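Local coordinates for acyl-CoA dehydrogenase (Mycobacterium thermoresistibile, PDB 3PFD), which catalyses the FAD-dependent oxidation of 2,3-saturated acyl-CoA thioesters to their 2,3-dehydroacyl-CoA products, at residues Ala25-Ile30 against Met311-Ala316; Ile275-Glu280 against Gln359-Glu364. All coordinates share one frame; numbering follows the deposited sequence.

Contact 1 of 2, residues Ala25-Ile30 against Met311-Ala316; sequences ALREAI and MVYSAA
Arg27 and Tyr313 bring together two helices whose backbones stay well separated: their CA atoms, the nearest pair between Ala25-Ile30 and Met311-Ala316, are 13.5 Å apart, so two long side chains must span the gap. Arg27 starts out extended, with CG anti to the backbone N (chi1 -166°), and then bends about the CG-CD bond, which turns its guanidinium toward the tyrosine. Tyr313 reaches back across with its ring, and the meeting is confined to the far ends of the two side chains. Arg27 NH1 donates to Tyr313 OH over 2.7 Å, with a nearly straight N-H...O angle of 166°. The hydroxyl lies almost in the guanidinium plane, at its edge, which is where a terminal guanidinium nitrogen points its hydrogens. Seen from the tyrosine, NH1 likewise sits at the ring edge near its plane. The guanidinium and ring planes are turned 40° from each other, so this is an edge-on hydrogen bond and not a cation-pi stack. Helix 80-91 completes the arrangement. Glu88 hydrogen-bonds to Tyr313 OH through OE1 and forms a salt bridge with Arg27 NH2 through OE2, while Glu89 adds a second salt bridge at NH2; Ile85 packs against both side chains. The contact thus fastens the first helix of the N-terminal domain, 24-47, to helix 292-321 of the C-terminal bundle. Because Arg27 and Glu88 both engage Tyr313 and also each other, the three groups close a ring of polar contacts that should restrict guanidinium rotation. With NH1 supplying a hydrogen to the phenol oxygen, the hydroxyl proton is probably left for Glu88, and the positive charge of Arg27 is probably balanced by the two nearby carboxylates.

Contact 2 of 2, residues Ile275-Glu280 against Gln359-Glu364; sequences IAYTKE and QDFPVE
Tyr277 and Phe361 form a T-shaped aromatic pair at the end of the C-terminal helical bundle of the acyl-CoA dehydrogenase fold. Tyr277 stands on the last turns of helix 256-280, and Phe361 on the turn that leads into helix 363-373. The backbones keep their distance, with the two CA atoms 10.0 Å apart, and the rings do the bridging. The edge of Tyr277 is directed at the face of Phe361, with ring centroids 5.6 Å apart and planes at 66°. A chi1 of -177° sets CG opposite the backbone nitrogen of Tyr277, and the ring extends toward the phenylalanine. The firm side of this contact lies against helix 326-352, whose final residue, Phe352, stacks on Tyr277 and also meets the Phe361 ring. Tyr355 presents a further edge-to-face partner to Phe361, so the pair belongs to an aromatic cluster. Elsewhere the pair is loosely held: both rings stay partly accessible to solvent, and no hydrogen bond joins the two segments. A bound reduced flavin cofactor comes within about 5 Å of the Tyr277 side chain, and the pocket residues Arg281, Gln283 and Phe284 follow helix 256-280 directly, so the cluster stands beside a cofactor site. Direct contact between the segments is nevertheless slight, its nearest approach being Tyr277 CE2 to Phe361 CZ at 4.3 Å.

How the contacts relate
The centres of contacts 1 and 2 are 25 Å apart, and their nearest atoms are about 14 Å apart without touching. Along the chain the segments alternate in the order 25-30, 275-280, 311-316 and 359-364, so the two connections interleave. Contact 1 joins the N-terminal helical domain to the C-terminal bundle, whereas contact 2 lies wholly within the C-terminal domain. Helices 256-280 and 292-321, one from each contact, pack together through Val312 against Ala261 and Val264. Segments of both contacts also border the second subunit, through Met311 and Ser314 in one and Ile275 and Lys279 in the other; contact 1 links two domains, while contact 2 lies at the bundle end beside a flavin site.

Contact 1 of 2, residues Ala25-Ile30 against Met311-Ala316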
loop_
_atom_site.group_PDB
_atom_site.type_symbol
_atom_site.label_atom_id
_atom_site.label_comp_id
_atom_site.label_asym_id
_atom_site.label_seq_id
_atom_site.Cartn_x
_atom_site.Cartn_y
_atom_site.Cartn_z
ATOM N N ALA C 25 -15.257 32.438 -3.507
ATOM C CA ALA C 25 -16.668 32.841 -3.472
ATOM C C ALA C 25 -17.564 31.802 -4.161
ATOM O O ALA C 25 -18.676 31.534 -3.701
ATOM C CB ALA C 25 -16.859 34.228 -4.096
ATOM N N LEU C 26 -17.074 31.221 -5.258
ATOM C CA LEU C 26 -17.792 30.138 -5.933
ATOM C C LEU C 26 -17.967 28.961 -4.976
ATOM O O LEU C 26 -19.082 28.483 -4.768
ATOM C CB LEU C 26 -17.062 29.670 -7.204
ATOM C CG LEU C 26 -17.737 28.486 -7.919
ATOM C CD1 LEU C 26 -18.861 28.973 -8.827
ATOM C CD2 LEU C 26 -16.733 27.659 -8.701
ATOM N N ARG C 27 -16.860 28.511 -4.396
ATOM C CA ARG C 27 -16.892 27.384 -3.489
ATOM C C ARG C 27 -17.885 27.585 -2.354
ATOM O O ARG C 27 -18.648 26.672 -2.047
ATOM C CB ARG C 27 -15.513 27.068 -2.928
ATOM C CG ARG C 27 -15.451 25.682 -2.247
ATOM C CD ARG C 27 -14.124 25.452 -1.562
ATOM N NE ARG C 27 -13.011 25.293 -2.499
ATOM C CZ ARG C 27 -12.682 24.154 -3.130
ATOM N NH1 ARG C 27 -11.633 24.134 -3.932
ATOM N NH2 ARG C 27 -13.395 23.041 -2.996
ATOM N N GLU C 28 -17.884 28.775 -1.751
ATOM C CA GLU C 28 -18.784 29.085 -0.640
ATOM C C GLU C 28 -20.259 28.987 -1.080
ATOM O O GLU C 28 -21.097 28.421 -0.360
ATOM C CB GLU C 28 -18.445 30.469 -0.018
ATOM C CG GLU C 28 -17.031 30.525 0.622
ATOM C CD GLU C 28 -16.628 31.881 1.240
ATOM O OE1 GLU C 28 -16.138 31.871 2.393
ATOM O OE2 GLU C 28 -16.763 32.949 0.589
ATOM N N ALA C 29 -20.560 29.515 -2.266
ATOM C CA ALA C 29 -21.907 29.470 -2.837
ATOM C C ALA C 29 -22.379 28.055 -3.174
ATOM O O ALA C 29 -23.504 27.693 -2.838
ATOM C CB ALA C 29 -21.997 30.357 -4.070
ATOM N N ILE C 30 -21.541 27.259 -3.849
ATOM C CA ILE C 30 -21.941 25.881 -4.166
ATOM C C ILE C 30 -22.033 24.988 -2.944
ATOM O O ILE C 30 -22.942 24.181 -2.867
ATOM C CB ILE C 30 -21.115 25.193 -5.299
ATOM C CG1 ILE C 30 -21.724 23.830 -5.643
ATOM C CG2 ILE C 30 -19.659 25.064 -4.937
ATOM C CD1 ILE C 30 -23.183 23.894 -6.131
ATOM N N MET C 311 -3.831 18.084 -8.126
ATOM C CA MET C 311 -3.568 17.477 -9.419
ATOM C C MET C 311 -4.812 17.517 -10.339
ATOM O O MET C 311 -4.689 17.714 -11.544
ATOM C CB MET C 311 -3.010 16.066 -9.281
ATOM C CG MET C 311 -2.561 15.519 -10.636
ATOM S SD MET C 311 -1.248 14.310 -10.559
ATOM C CE MET C 311 -2.108 12.875 -9.958
ATOM N N VAL C 312 -5.998 17.329 -9.773
ATOM C CA VAL C 312 -7.236 17.626 -10.513
ATOM C C VAL C 312 -7.301 19.086 -11.055
ATOM O O VAL C 312 -7.545 19.307 -12.267
ATOM C CB VAL C 312 -8.509 17.281 -9.667
ATOM C CG1 VAL C 312 -9.790 17.888 -10.304
ATOM C CG2 VAL C 312 -8.628 15.770 -9.503
ATOM N N TYR C 313 -7.052 20.079 -10.199
ATOM C CA TYR C 313 -7.151 21.465 -10.668
ATOM C C TYR C 313 -6.097 21.785 -11.753
ATOM O O TYR C 313 -6.370 22.493 -12.707
ATOM C CB TYR C 313 -7.105 22.496 -9.529
ATOM C CG TYR C 313 -8.187 22.359 -8.481
ATOM C CD1 TYR C 313 -9.359 21.619 -8.732
ATOM C CD2 TYR C 313 -8.065 23.007 -7.245
ATOM C CE1 TYR C 313 -10.348 21.482 -7.751
ATOM C CE2 TYR C 313 -9.050 22.887 -6.276
ATOM C CZ TYR C 313 -10.188 22.126 -6.533
ATOM O OH TYR C 313 -11.167 22.004 -5.555
ATOM N N SER C 314 -4.895 21.241 -11.572
ATOM C CA SER C 314 -3.820 21.387 -12.521
ATOM C C SER C 314 -4.169 20.789 -13.904
ATOM O O SER C 314 -4.014 21.440 -14.947
ATOM C CB SER C 314 -2.572 20.729 -11.941
ATOM O OG SER C 314 -1.452 21.139 -12.678
ATOM N N ALA C 315 -4.649 19.562 -13.898
ATOM C CA ALA C 315 -5.081 18.908 -15.110
ATOM C C ALA C 315 -6.192 19.704 -15.816
ATOM O O ALA C 315 -6.171 19.848 -17.042
ATOM C CB ALA C 315 -5.561 17.497 -14.789
ATOM N N ALA C 316 -7.146 20.213 -15.034
ATOM C CA ALA C 316 -8.232 21.054 -15.565
ATOM C C ALA C 316 -7.700 22.354 -16.176
ATOM O O ALA C 316 -8.063 22.685 -17.304
ATOM C CB ALA C 316 -9.274 21.358 -14.492
#

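Contact 2 of 2, residues Ile275-Glu280 against Gln359-Glu364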
loop_
_atom_site.group_PDB
_atom_site.type_symbol
_atom_site.label_atom_id
_atom_site.label_comp_id
_atom_site.label_asym_id
_atom_site.label_seq_id
_atom_site.Cartn_x
_atom_site.Cartn_y
_atom_site.Cartn_z
ATOM N N ILE C 275 -13.831 13.208 10.898
ATOM C CA ILE C 275 -13.289 14.166 11.863
ATOM C C ILE C 275 -14.399 14.535 12.866
ATOM O O ILE C 275 -14.204 14.424 14.075
ATOM C CB ILE C 275 -12.719 15.447 11.174
ATOM C CG1 ILE C 275 -11.439 15.126 10.384
ATOM C CG2 ILE C 275 -12.446 16.602 12.203
ATOM C CD1 ILE C 275 -11.032 16.238 9.401
ATOM N N ALA C 276 -15.564 14.949 12.366
ATOM C CA ALA C 276 -16.670 15.276 13.279
ATOM C C ALA C 276 -17.017 14.114 14.206
ATOM O O ALA C 276 -17.142 14.299 15.426
ATOM C CB ALA C 276 -17.918 15.793 12.523
ATOM N N TYR C 277 -17.158 12.916 13.645
ATOM C CA TYR C 277 -17.613 11.785 14.449
ATOM C C TYR C 277 -16.566 11.319 15.478
ATOM O O TYR C 277 -16.925 11.034 16.623
ATOM C CB TYR C 277 -18.049 10.608 13.570
ATOM C CG TYR C 277 -18.585 9.442 14.383
ATOM C CD1 TYR C 277 -17.748 8.384 14.764
ATOM C CD2 TYR C 277 -19.918 9.432 14.825
ATOM C CE1 TYR C 277 -18.229 7.309 15.525
ATOM C CE2 TYR C 277 -20.399 8.386 15.604
ATOM C CZ TYR C 277 -19.556 7.328 15.946
ATOM O OH TYR C 277 -20.045 6.302 16.705
ATOM N N THR C 278 -15.291 11.209 15.070
ATOM C CA THR C 278 -14.234 10.705 15.981
ATOM C C THR C 278 -13.957 11.652 17.163
ATOM O O THR C 278 -13.540 11.216 18.248
ATOM C CB THR C 278 -12.911 10.348 15.239
ATOM O OG1 THR C 278 -12.389 11.509 14.578
ATOM C CG2 THR C 278 -13.153 9.217 14.197
ATOM N N LYS C 279 -14.222 12.939 16.966
ATOM C CA LYS C 279 -14.091 13.926 18.026
ATOM C C LYS C 279 -15.183 13.783 19.078
ATOM O O LYS C 279 -14.938 13.991 20.256
ATOM C CB LYS C 279 -14.056 15.342 17.436
ATOM C CG LYS C 279 -12.708 15.631 16.781
ATOM C CD LYS C 279 -12.660 17.052 16.243
ATOM C CE LYS C 279 -12.631 18.111 17.376
ATOM N NZ LYS C 279 -12.446 19.419 16.697
ATOM N N GLU C 280 -16.367 13.365 18.635
ATOM C CA GLU C 280 -17.565 13.292 19.461
ATOM C C GLU C 280 -17.725 11.933 20.166
ATOM O O GLU C 280 -18.138 11.882 21.317
ATOM C CB GLU C 280 -18.818 13.591 18.590
ATOM N N GLN C 359 -26.674 2.279 7.542
ATOM C CA GLN C 359 -27.273 3.360 6.752
ATOM C C GLN C 359 -27.648 4.587 7.578
ATOM O O GLN C 359 -28.064 5.596 7.022
ATOM C CB GLN C 359 -28.482 2.858 5.958
ATOM C CG GLN C 359 -28.110 2.206 4.677
ATOM C CD GLN C 359 -29.226 1.348 4.090
ATOM O OE1 GLN C 359 -30.411 1.714 4.139
ATOM N NE2 GLN C 359 -28.846 0.179 3.536
ATOM N N ASP C 360 -27.464 4.515 8.895
ATOM C CA ASP C 360 -27.734 5.650 9.780
ATOM C C ASP C 360 -26.738 6.777 9.572
ATOM O O ASP C 360 -27.036 7.928 9.876
ATOM C CB ASP C 360 -27.666 5.233 11.233
ATOM C CG ASP C 360 -28.666 4.162 11.592
ATOM O OD1 ASP C 360 -29.137 3.392 10.722
ATOM O OD2 ASP C 360 -28.963 4.080 12.797
ATOM N N PHE C 361 -25.552 6.449 9.068
ATOM C CA PHE C 361 -24.573 7.463 8.729
ATOM C C PHE C 361 -24.248 7.396 7.223
ATOM O O PHE C 361 -24.543 6.378 6.587
ATOM C CB PHE C 361 -23.345 7.336 9.641
ATOM C CG PHE C 361 -23.622 7.766 11.054
ATOM C CD1 PHE C 361 -23.557 9.113 11.399
ATOM C CD2 PHE C 361 -24.025 6.844 12.007
ATOM C CE1 PHE C 361 -23.843 9.534 12.708
ATOM C CE2 PHE C 361 -24.315 7.240 13.316
ATOM C CZ PHE C 361 -24.229 8.579 13.669
ATOM N N PRO C 362 -23.699 8.482 6.645
ATOM C CA PRO C 362 -23.483 8.548 5.185
ATOM C C PRO C 362 -22.223 7.847 4.652
ATOM O O PRO C 362 -22.091 7.670 3.440
ATOM C CB PRO C 362 -23.365 10.063 4.923
ATOM C CG PRO C 362 -22.798 10.622 6.185
ATOM C CD PRO C 362 -23.296 9.740 7.314
ATOM N N VAL C 363 -21.292 7.475 5.524
ATOM C CA VAL C 363 -19.967 7.000 5.061
ATOM C C VAL C 363 -20.024 5.674 4.274
ATOM O O VAL C 363 -19.303 5.473 3.350
ATOM C CB VAL C 363 -18.910 6.954 6.206
ATOM C CG1 VAL C 363 -18.580 8.358 6.678
ATOM C CG2 VAL C 363 -19.359 6.057 7.400
ATOM N N GLU C 364 -20.918 4.795 4.679
ATOM C CA GLU C 364 -21.268 3.561 3.986
ATOM C C GLU C 364 -21.674 3.863 2.494
ATOM O O GLU C 364 -21.171 3.250 1.539
ATOM C CB GLU C 364 -22.431 3.041 4.850
ATOM C CG GLU C 364 -23.181 1.883 4.543
ATOM C CD GLU C 364 -24.159 2.064 3.447
ATOM O OE1 GLU C 364 -25.072 2.946 3.483
ATOM O OE2 GLU C 364 -24.021 1.237 2.560
#